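Local structure of TsrE (7CWW) at residues 137-140 with 141-145; 205-208 with 209-213. The protein is probably a cyclase of thiopeptide antibiotic biosynthesis in Streptomyces laurentii. All blocks are in the same frame, centred on the assembly; numbering follows the deposited sequence.

In the fold
Both contacts are local, each joining neighbouring turns of one helix. Contact 1 lies in the middle of helix 131-149 and contact 2 closes helix 183-211, so contact 1 is complete before contact 2 opens along the chain. Their centres are about 11 Å apart and their side chains meet, joining the two helices within one helical core: Cys-144 packs on Met-212 and Leu-208, Val-143 on Leu-205, and the carboxylate of Asp-140 lies against Leu-208. Helix 331-349 touches both. Contact 1 is the more central, about 11 Å from the centre of the chain, and Leu-142 approaches the bound polyether chain; contact 2, about 20 Å out, has one flank buried against the core and the other at the surface.

Contact 1. Residues 137-140 with 141-145; sequences VAFD and FLVCT
Val-143 N donates to Phe-139 O at 3.0 Å with an N-H...O angle of 170°, within a ladder of four backbone hydrogen bonds that also joins Phe-141 N to Val-137 O, Leu-142 N to Ala-138 O and Cys-144 N to Asp-140 O. One turn on, Phe-141 O is gripped twice: Thr-145 N reaches it by the regular helical bond, while Thr-145 OG1 arrives from the opposite face of the carbonyl plane at 2.7 Å. Threonine suits this buried place, since its hydroxyl can fold back onto the helix; OG1 also bonds to Trp-229. The carboxylate of Asp-140 leads off the helix to a salt bridge with Arg-204 of helix 183-211, which probably offsets the cost of burying the carboxylate. The i to i+4 backbone bonds mark an uninterrupted alpha-helix, the middle of 131-149, set among the helices of this member of the lantibiotic dehydratase C-terminal family. On one flank Val-143 CG2 sits over a face of the Phe-139 ring in a CH-pi contact, 3.9 Å from its centroid. The phenyl group is brought beside its own carbonyl carbon by CG lying trans to the amide nitrogen (chi1 -174°), which tilts the ring toward the next turn, under Val-143. Phe-141 takes the opposite course: CG stands between N and C (chi1 78°), swinging its ring back over the preceding turn, where Ala-138 O lies above one face, offset toward the rim. Ring atom CE2 comes 3.5 Å from Ala-138 CA and 4.1 Å from Ala-138 CB; the short methyl of alanine lets the ring lie this close to the backbone. Trp-229 and His-323 also meet this ring. Leu-142 rests CG 3.2 Å from Ala-138 O and carries its branched end toward Leu-337 and Ile-341 of helix 331-349.

Contact 2. Residues 205-208 with 209-213; sequences LRTL and VEQMS
Gln-211 lies obliquely across Thr-207 and Leu-208, its amide reaching back along the helix toward both. Its two ends make van der Waals contacts, NE2 3.7 Å from the methyl CG2 of Thr-207 and OE1 3.9 Å from the methyl CD2 of Leu-208. CG of Gln-211 is opposite its own carbonyl carbon (chi1 -68°), and the chain runs on extended, passing Thr-207 O with CG at 3.1 Å. Threonine serves this partly exposed position because its methyl meets the amide while OG1 bonds back to Pro-203 O. On another flank Leu-205 and Val-209 touch loosely, CD2 to CG2 at 4.3 Å, both apolar and both packed on Tyr-349. Beneath these side chains run the i to i+4 bonds of the last turns of helix 183-211: Val-209 N to Leu-205 O, Glu-210 N to Arg-206 O and Gln-211 N to Thr-207 O. The ladder then fades, for Met-212 N makes a weak bond to Leu-208 O at an N-H...O angle of 129°, and Met-212 itself leaves helical geometry. At this C-terminal end Glu-210 O accepts both Ser-213 N and Ser-213 OG, from the same face, the hydroxyl at 2.6 Å. Met-212 packs its flexible chain, bent at chi2 and chi3, against Val-147 of helix 131-149 and Leu-219. Arg-206, on the exposed side, spans to Glu-348 of helix 331-349 in a salt bridge made by NH2.

Contact 1. Residues 137-140 with 141-145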
ATOM      1  N   VAL A 137       9.661 -10.162   1.867  1.00 29.49           N
ATOM      2  CA  VAL A 137       9.352  -9.217   2.935  1.00 28.71           C
ATOM      3  C   VAL A 137       7.997  -8.571   2.692  1.00 26.13           C
ATOM      4  O   VAL A 137       7.187  -8.428   3.616  1.00 31.37           O
ATOM      5  CB  VAL A 137      10.481  -8.178   3.061  1.00 33.23           C
ATOM      6  CG1 VAL A 137      10.016  -6.978   3.852  1.00 33.60           C
ATOM      7  CG2 VAL A 137      11.689  -8.817   3.737  1.00 37.50           C
ATOM      8  N   ALA A 138       7.711  -8.204   1.438  1.00 28.42           N
ATOM      9  CA  ALA A 138       6.423  -7.595   1.121  1.00 28.01           C
ATOM     10  C   ALA A 138       5.288  -8.590   1.306  1.00 28.73           C
ATOM     11  O   ALA A 138       4.236  -8.252   1.864  1.00 25.70           O
ATOM     12  CB  ALA A 138       6.441  -7.052  -0.318  1.00 29.35           C
ATOM     13  N   PHE A 139       5.478  -9.823   0.834  1.00 28.03           N
ATOM     14  CA  PHE A 139       4.487 -10.871   1.066  1.00 26.97           C
ATOM     15  C   PHE A 139       4.173 -10.990   2.554  1.00 29.59           C
ATOM     16  O   PHE A 139       3.003 -11.037   2.951  1.00 30.51           O
ATOM     17  CB  PHE A 139       5.005 -12.203   0.506  1.00 28.44           C
ATOM     18  CG  PHE A 139       4.000 -13.341   0.564  1.00 29.84           C
ATOM     19  CD1 PHE A 139       3.076 -13.517  -0.455  1.00 28.96           C
ATOM     20  CD2 PHE A 139       4.012 -14.243   1.611  1.00 31.17           C
ATOM     21  CE1 PHE A 139       2.158 -14.572  -0.430  1.00 32.48           C
ATOM     22  CE2 PHE A 139       3.102 -15.310   1.652  1.00 35.09           C
ATOM     23  CZ  PHE A 139       2.173 -15.470   0.631  1.00 33.33           C
ATOM     24  N   ASP A 140       5.218 -10.988   3.392  1.00 31.73           N
ATOM     25  CA  ASP A 140       5.032 -11.131   4.835  1.00 27.33           C
ATOM     26  C   ASP A 140       4.121 -10.045   5.396  1.00 29.67           C
ATOM     27  O   ASP A 140       3.155 -10.342   6.111  1.00 28.08           O
ATOM     28  CB  ASP A 140       6.380 -11.088   5.553  1.00 27.94           C
ATOM     29  CG  ASP A 140       7.169 -12.380   5.415  1.00 35.32           C
ATOM     30  OD1 ASP A 140       6.645 -13.358   4.836  1.00 37.25           O
ATOM     31  OD2 ASP A 140       8.332 -12.396   5.867  1.00 39.49           O
ATOM     32  N   PHE A 141       4.425  -8.770   5.126  1.00 26.52           N
ATOM     33  CA  PHE A 141       3.638  -7.758   5.826  1.00 26.69           C
ATOM     34  C   PHE A 141       2.261  -7.576   5.204  1.00 27.79           C
ATOM     35  O   PHE A 141       1.315  -7.217   5.916  1.00 28.08           O
ATOM     36  CB  PHE A 141       4.425  -6.437   5.957  1.00 28.56           C
ATOM     37  CG  PHE A 141       4.473  -5.554   4.706  1.00 29.07           C
ATOM     38  CD1 PHE A 141       3.397  -4.753   4.338  1.00 24.88           C
ATOM     39  CD2 PHE A 141       5.654  -5.430   3.989  1.00 27.40           C
ATOM     40  CE1 PHE A 141       3.478  -3.899   3.220  1.00 23.35           C
ATOM     41  CE2 PHE A 141       5.742  -4.582   2.862  1.00 29.90           C
ATOM     42  CZ  PHE A 141       4.646  -3.825   2.486  1.00 28.51           C
ATOM     43  N   LEU A 142       2.104  -7.870   3.910  1.00 24.66           N
ATOM     44  CA  LEU A 142       0.779  -7.801   3.305  1.00 24.83           C
ATOM     45  C   LEU A 142      -0.142  -8.877   3.875  1.00 24.37           C
ATOM     46  O   LEU A 142      -1.298  -8.597   4.220  1.00 25.51           O
ATOM     47  CB  LEU A 142       0.885  -7.934   1.782  1.00 24.02           C
ATOM     48  CG  LEU A 142       1.499  -6.742   1.056  1.00 27.30           C
ATOM     49  CD1 LEU A 142       1.634  -7.105  -0.413  1.00 25.30           C
ATOM     50  CD2 LEU A 142       0.659  -5.455   1.267  1.00 23.47           C
ATOM     51  N   VAL A 143       0.342 -10.118   3.975  1.00 23.22           N
ATOM     52  CA  VAL A 143      -0.499 -11.180   4.543  1.00 23.55           C
ATOM     53  C   VAL A 143      -0.932 -10.803   5.957  1.00 28.51           C
ATOM     54  O   VAL A 143      -2.125 -10.838   6.303  1.00 26.38           O
ATOM     55  CB  VAL A 143       0.244 -12.530   4.524  1.00 27.32           C
ATOM     56  CG1 VAL A 143      -0.460 -13.538   5.413  1.00 26.13           C
ATOM     57  CG2 VAL A 143       0.357 -13.079   3.089  1.00 28.12           C
ATOM     58  N   CYS A 144       0.039 -10.430   6.793  1.00 27.40           N
ATOM     59  CA  CYS A 144      -0.243 -10.046   8.167  1.00 24.60           C
ATOM     60  C   CYS A 144      -1.157  -8.830   8.271  1.00 26.30           C
ATOM     61  O   CYS A 144      -1.976  -8.763   9.194  1.00 25.20           O
ATOM     62  CB  CYS A 144       1.083  -9.780   8.874  1.00 30.54           C
ATOM     63  SG  CYS A 144       2.020 -11.327   9.043  1.00 29.84           S
ATOM     64  N   THR A 145      -1.042  -7.865   7.348  1.00 21.32           N
ATOM     65  CA  THR A 145      -1.901  -6.688   7.446  1.00 23.13           C
ATOM     66  C   THR A 145      -3.375  -7.055   7.284  1.00 26.50           C
ATOM     67  O   THR A 145      -4.238  -6.540   8.011  1.00 26.46           O
ATOM     68  CB  THR A 145      -1.480  -5.648   6.410  1.00 25.96           C
ATOM     69  OG1 THR A 145      -0.183  -5.156   6.756  1.00 24.48           O
ATOM     70  CG2 THR A 145      -2.456  -4.467   6.386  1.00 21.30           C
TER

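Contact 2. Residues 205-208 with 209-213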
ATOM      1  N   LEU A 205       2.166 -18.738   3.807  1.00 25.75           N
ATOM      2  CA  LEU A 205       0.973 -17.995   4.205  1.00 27.80           C
ATOM      3  C   LEU A 205       0.341 -18.574   5.467  1.00 31.85           C
ATOM      4  O   LEU A 205      -0.041 -17.830   6.377  1.00 30.10           O
ATOM      5  CB  LEU A 205      -0.045 -17.978   3.059  1.00 25.97           C
ATOM      6  CG  LEU A 205      -1.352 -17.244   3.400  1.00 34.76           C
ATOM      7  CD1 LEU A 205      -1.679 -16.131   2.394  1.00 35.66           C
ATOM      8  CD2 LEU A 205      -2.508 -18.222   3.522  1.00 31.19           C
ATOM      9  N   ARG A 206       0.197 -19.901   5.538  1.00 27.26           N
ATOM     10  CA  ARG A 206      -0.464 -20.476   6.706  1.00 31.42           C
ATOM     11  C   ARG A 206       0.327 -20.168   7.969  1.00 32.71           C
ATOM     12  O   ARG A 206      -0.253 -19.915   9.034  1.00 29.73           O
ATOM     13  CB  ARG A 206      -0.647 -21.990   6.540  1.00 32.64           C
ATOM     14  CG  ARG A 206      -1.370 -22.641   7.723  1.00 38.36           C
ATOM     15  CD  ARG A 206      -2.011 -23.987   7.389  1.00 39.84           C
ATOM     16  NE  ARG A 206      -3.278 -24.125   8.105  1.00 42.35           N
ATOM     17  CZ  ARG A 206      -4.450 -24.373   7.536  1.00 41.08           C
ATOM     18  NH1 ARG A 206      -5.537 -24.463   8.288  1.00 45.20           N
ATOM     19  NH2 ARG A 206      -4.543 -24.543   6.224  1.00 42.55           N
ATOM     20  N   THR A 207       1.655 -20.159   7.858  1.00 33.57           N
ATOM     21  CA  THR A 207       2.506 -19.905   9.017  1.00 32.92           C
ATOM     22  C   THR A 207       2.384 -18.461   9.489  1.00 34.47           C
ATOM     23  O   THR A 207       2.372 -18.195  10.696  1.00 31.54           O
ATOM     24  CB  THR A 207       3.947 -20.236   8.666  1.00 30.05           C
ATOM     25  OG1 THR A 207       4.074 -21.657   8.584  1.00 33.33           O
ATOM     26  CG2 THR A 207       4.901 -19.682   9.726  1.00 32.46           C
ATOM     27  N   LEU A 208       2.297 -17.516   8.551  1.00 27.82           N
ATOM     28  CA  LEU A 208       2.083 -16.125   8.929  1.00 29.26           C
ATOM     29  C   LEU A 208       0.735 -15.942   9.605  1.00 27.60           C
ATOM     30  O   LEU A 208       0.623 -15.210  10.594  1.00 27.27           O
ATOM     31  CB  LEU A 208       2.169 -15.224   7.699  1.00 28.15           C
ATOM     32  CG  LEU A 208       3.548 -15.073   7.063  1.00 29.06           C
ATOM     33  CD1 LEU A 208       3.397 -14.528   5.645  1.00 23.98           C
ATOM     34  CD2 LEU A 208       4.382 -14.136   7.933  1.00 30.20           C
ATOM     35  N   VAL A 209      -0.304 -16.586   9.072  1.00 26.60           N
ATOM     36  CA  VAL A 209      -1.627 -16.474   9.676  1.00 30.00           C
ATOM     37  C   VAL A 209      -1.612 -17.064  11.077  1.00 29.89           C
ATOM     38  O   VAL A 209      -2.177 -16.487  12.018  1.00 27.95           O
ATOM     39  CB  VAL A 209      -2.684 -17.141   8.778  1.00 32.33           C
ATOM     40  CG1 VAL A 209      -4.046 -17.130   9.474  1.00 30.04           C
ATOM     41  CG2 VAL A 209      -2.760 -16.429   7.415  1.00 29.50           C
ATOM     42  N   GLU A 210      -0.946 -18.213  11.250  1.00 24.90           N
ATOM     43  CA  GLU A 210      -0.805 -18.766  12.591  1.00 28.73           C
ATOM     44  C   GLU A 210      -0.062 -17.796  13.507  1.00 32.41           C
ATOM     45  O   GLU A 210      -0.438 -17.613  14.673  1.00 29.84           O
ATOM     46  CB  GLU A 210      -0.076 -20.114  12.543  1.00 32.45           C
ATOM     47  CG  GLU A 210       0.386 -20.630  13.908  1.00 41.53           C
ATOM     48  CD  GLU A 210      -0.754 -21.193  14.758  1.00 58.33           C
ATOM     49  OE1 GLU A 210      -0.654 -21.147  16.012  1.00 59.84           O
ATOM     50  OE2 GLU A 210      -1.752 -21.675  14.175  1.00 63.68           O
ATOM     51  N   GLN A 211       0.998 -17.168  13.003  1.00 29.81           N
ATOM     52  CA  GLN A 211       1.755 -16.234  13.835  1.00 34.64           C
ATOM     53  C   GLN A 211       0.950 -14.979  14.145  1.00 30.43           C
ATOM     54  O   GLN A 211       1.275 -14.258  15.093  1.00 30.79           O
ATOM     55  CB  GLN A 211       3.071 -15.871  13.138  1.00 32.29           C
ATOM     56  CG  GLN A 211       4.066 -17.045  13.048  1.00 35.73           C
ATOM     57  CD  GLN A 211       5.252 -16.738  12.132  1.00 36.71           C
ATOM     58  OE1 GLN A 211       5.188 -15.840  11.295  1.00 35.48           O
ATOM     59  NE2 GLN A 211       6.339 -17.483  12.298  1.00 40.14           N
ATOM     60  N   MET A 212      -0.094 -14.714  13.362  1.00 27.61           N
ATOM     61  CA  MET A 212      -1.022 -13.611  13.570  1.00 27.47           C
ATOM     62  C   MET A 212      -2.278 -14.032  14.334  1.00 27.70           C
ATOM     63  O   MET A 212      -3.303 -13.342  14.259  1.00 28.78           O
ATOM     64  CB  MET A 212      -1.419 -13.008  12.219  1.00 22.83           C
ATOM     65  CG  MET A 212      -0.295 -12.275  11.516  1.00 28.22           C
ATOM     66  SD  MET A 212       0.311 -10.874  12.454  1.00 29.64           S
ATOM     67  CE  MET A 212      -1.195  -9.953  12.744  1.00 30.55           C
ATOM     68  N   SER A 213      -2.227 -15.143  15.077  1.00 23.79           N
ATOM     69  CA  SER A 213      -3.463 -15.674  15.658  1.00 29.37           C
ATOM     70  C   SER A 213      -4.072 -14.738  16.700  1.00 31.06           C
ATOM     71  O   SER A 213      -5.290 -14.744  16.888  1.00 32.51           O
ATOM     72  CB  SER A 213      -3.211 -17.057  16.271  1.00 31.53           C
ATOM     73  OG  SER A 213      -2.917 -17.976  15.227  1.00 34.36           O
TER